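Local coordinates for protein haloacid dehalogenase-like hydrolase (Bacteroides thetaiotaomicron, PDB 2RBK) that probably acts as a magnesium-dependent phosphatase of the haloacid dehalogenase superfamily, holding a vanadate group and a magnesium ion in its active site, at residues Gly36-Ile41 and Arg197-Lys202. Numbering follows the deposited sequence.
Sequences GLKIFI and RHFGIK
Phe40 and Phe199 meet ring to ring, and this is where the packing is tight: CZ of Phe40 lies over one face of the Phe199 ring, 3.5 Å from CE1 of Phe199, with CE2 of Phe40 3.6 Å from that same carbon. CE1 of Phe199 in turn comes in at the rim of Phe40, the two planes inclined at 59°, neither stacked nor T-shaped. Phe40 leaves its strand toward the helix end, and CG anti to the carbonyl carbon (chi1 -60°) sets the ring beside the backbone N. In this Rossmann-like HAD core, strand 38-42 runs parallel to strand 4-7; the end of helix 188-199 packs on the former through Phe40 against Ile195, while Ile201, just after the helix, rests on Ala4 of the latter. The looser side is the aliphatic chain of Lys38, running from buried Ile201, with CG 4.2 Å from CD1 of Ile201, past partly exposed Phe199, with CE 4.3 Å from CE2 of Phe199. Trimming Phe199 to an alanine would probably strip the tip of Phe40 of its aromatic neighbour on the helix side and leave the Lys38 chain freer to swing. Gly200 takes positive phi (71°) as the chain leaves the helix, and the Ile201 side chain points back at the strand.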
loop_
_atom_site.group_PDB
_atom_site.type_symbol
_atom_site.label_atom_id
_atom_site.label_comp_id
_atom_site.label_asym_id
_atom_site.label_seq_id
_atom_site.Cartn_x
_atom_site.Cartn_y
_atom_site.Cartn_z
ATOM N N GLY A 36 -23.505 -1.068 -6.109
ATOM C CA GLY A 36 -22.886 -0.091 -6.969
ATOM C C GLY A 36 -21.739 0.650 -6.335
ATOM O O GLY A 36 -21.247 1.580 -6.953
ATOM N N LEU A 37 -21.239 0.267 -5.171
ATOM C CA LEU A 37 -20.020 0.835 -4.673
ATOM C C LEU A 37 -18.888 0.528 -5.637
ATOM O O LEU A 37 -18.806 -0.588 -6.151
ATOM C CB LEU A 37 -19.626 0.310 -3.293
ATOM C CG LEU A 37 -20.326 0.853 -2.075
ATOM C CD1 LEU A 37 -19.969 2.358 -1.897
ATOM C CD2 LEU A 37 -21.826 0.626 -2.068
ATOM N N LYS A 38 -18.001 1.488 -5.850
ATOM C CA LYS A 38 -16.748 1.229 -6.522
ATOM C C LYS A 38 -15.740 0.800 -5.439
ATOM O O LYS A 38 -15.648 1.411 -4.387
ATOM C CB LYS A 38 -16.251 2.429 -7.296
ATOM C CG LYS A 38 -17.204 2.928 -8.337
ATOM C CD LYS A 38 -17.785 1.956 -9.276
ATOM C CE LYS A 38 -18.555 2.669 -10.372
ATOM N NZ LYS A 38 -19.266 1.737 -11.201
ATOM N N ILE A 39 -14.990 -0.268 -5.746
ATOM C CA ILE A 39 -14.100 -0.897 -4.797
ATOM C C ILE A 39 -12.669 -0.828 -5.309
ATOM O O ILE A 39 -12.366 -1.328 -6.415
ATOM C CB ILE A 39 -14.508 -2.365 -4.583
ATOM C CG1 ILE A 39 -15.911 -2.452 -3.964
ATOM C CG2 ILE A 39 -13.443 -3.105 -3.788
ATOM C CD1 ILE A 39 -16.479 -3.830 -3.881
ATOM N N PHE A 40 -11.812 -0.152 -4.576
ATOM C CA PHE A 40 -10.447 0.108 -5.002
ATOM C C PHE A 40 -9.490 -0.441 -3.988
ATOM O O PHE A 40 -9.686 -0.414 -2.764
ATOM C CB PHE A 40 -10.220 1.611 -5.120
ATOM C CG PHE A 40 -11.164 2.240 -6.119
ATOM C CD1 PHE A 40 -12.222 3.027 -5.714
ATOM C CD2 PHE A 40 -10.984 1.965 -7.468
ATOM C CE1 PHE A 40 -13.078 3.562 -6.696
ATOM C CE2 PHE A 40 -11.842 2.490 -8.433
ATOM C CZ PHE A 40 -12.913 3.267 -8.030
ATOM N N ILE A 41 -8.365 -0.934 -4.496
ATOM C CA ILE A 41 -7.205 -1.318 -3.700
ATOM C C ILE A 41 -6.299 -0.139 -3.520
ATOM O O ILE A 41 -6.110 0.623 -4.482
ATOM C CB ILE A 41 -6.486 -2.486 -4.406
ATOM C CG1 ILE A 41 -7.413 -3.713 -4.508
ATOM C CG2 ILE A 41 -5.156 -2.822 -3.750
ATOM C CD1 ILE A 41 -7.882 -4.239 -3.180
ATOM N N ARG A 197 -10.987 11.409 -9.462
ATOM C CA ARG A 197 -10.940 12.276 -10.678
ATOM C C ARG A 197 -11.412 11.470 -11.853
ATOM O O ARG A 197 -12.206 11.937 -12.682
ATOM C CB ARG A 197 -9.498 12.784 -10.886
ATOM C CG ARG A 197 -9.182 13.545 -12.144
ATOM C CD ARG A 197 -7.722 13.864 -12.404
ATOM N NE ARG A 197 -6.909 12.650 -12.567
ATOM C CZ ARG A 197 -6.907 11.896 -13.613
ATOM N NH1 ARG A 197 -7.682 12.224 -14.649
ATOM N NH2 ARG A 197 -6.134 10.785 -13.675
ATOM N N HIS A 198 -10.933 10.219 -12.010
ATOM C CA HIS A 198 -11.300 9.407 -13.159
ATOM C C HIS A 198 -12.784 9.055 -13.198
ATOM O O HIS A 198 -13.404 8.991 -14.274
ATOM C CB HIS A 198 -10.425 8.145 -13.104
ATOM C CG HIS A 198 -10.623 7.230 -14.236
ATOM N ND1 HIS A 198 -10.018 7.433 -15.454
ATOM C CD2 HIS A 198 -11.331 6.071 -14.365
ATOM C CE1 HIS A 198 -10.359 6.448 -16.246
ATOM N NE2 HIS A 198 -11.159 5.610 -15.641
ATOM N N PHE A 199 -13.374 8.798 -12.032
ATOM C CA PHE A 199 -14.745 8.365 -11.931
ATOM C C PHE A 199 -15.738 9.511 -11.688
ATOM O O PHE A 199 -16.927 9.267 -11.686
ATOM C CB PHE A 199 -14.949 7.319 -10.831
ATOM C CG PHE A 199 -14.436 5.948 -11.223
ATOM C CD1 PHE A 199 -13.117 5.551 -11.025
ATOM C CD2 PHE A 199 -15.304 5.053 -11.807
ATOM C CE1 PHE A 199 -12.709 4.293 -11.422
ATOM C CE2 PHE A 199 -14.864 3.783 -12.224
ATOM C CZ PHE A 199 -13.561 3.439 -11.992
ATOM N N GLY A 200 -15.330 10.726 -11.516
ATOM C CA GLY A 200 -16.267 11.820 -11.216
ATOM C C GLY A 200 -16.850 11.738 -9.803
ATOM O O GLY A 200 -17.939 12.324 -9.569
ATOM N N ILE A 201 -16.188 11.053 -8.913
ATOM C CA ILE A 201 -16.615 10.913 -7.520
ATOM C C ILE A 201 -16.041 12.051 -6.708
ATOM O O ILE A 201 -14.907 12.438 -6.944
ATOM C CB ILE A 201 -16.241 9.513 -7.014
ATOM C CG1 ILE A 201 -17.050 8.458 -7.760
ATOM C CG2 ILE A 201 -16.386 9.376 -5.513
ATOM C CD1 ILE A 201 -16.673 7.011 -7.489
ATOM N N LYS A 202 -16.821 12.584 -5.760
ATOM C CA LYS A 202 -16.329 13.625 -4.915
ATOM C C LYS A 202 -15.633 13.065 -3.681
ATOM O O LYS A 202 -15.964 11.968 -3.219
ATOM C CB LYS A 202 -17.465 14.547 -4.442
ATOM C CG LYS A 202 -18.258 15.213 -5.533
ATOM C CD LYS A 202 -17.443 16.074 -6.418
ATOM C CE LYS A 202 -16.739 17.283 -5.981
ATOM N NZ LYS A 202 -16.447 18.096 -7.248
#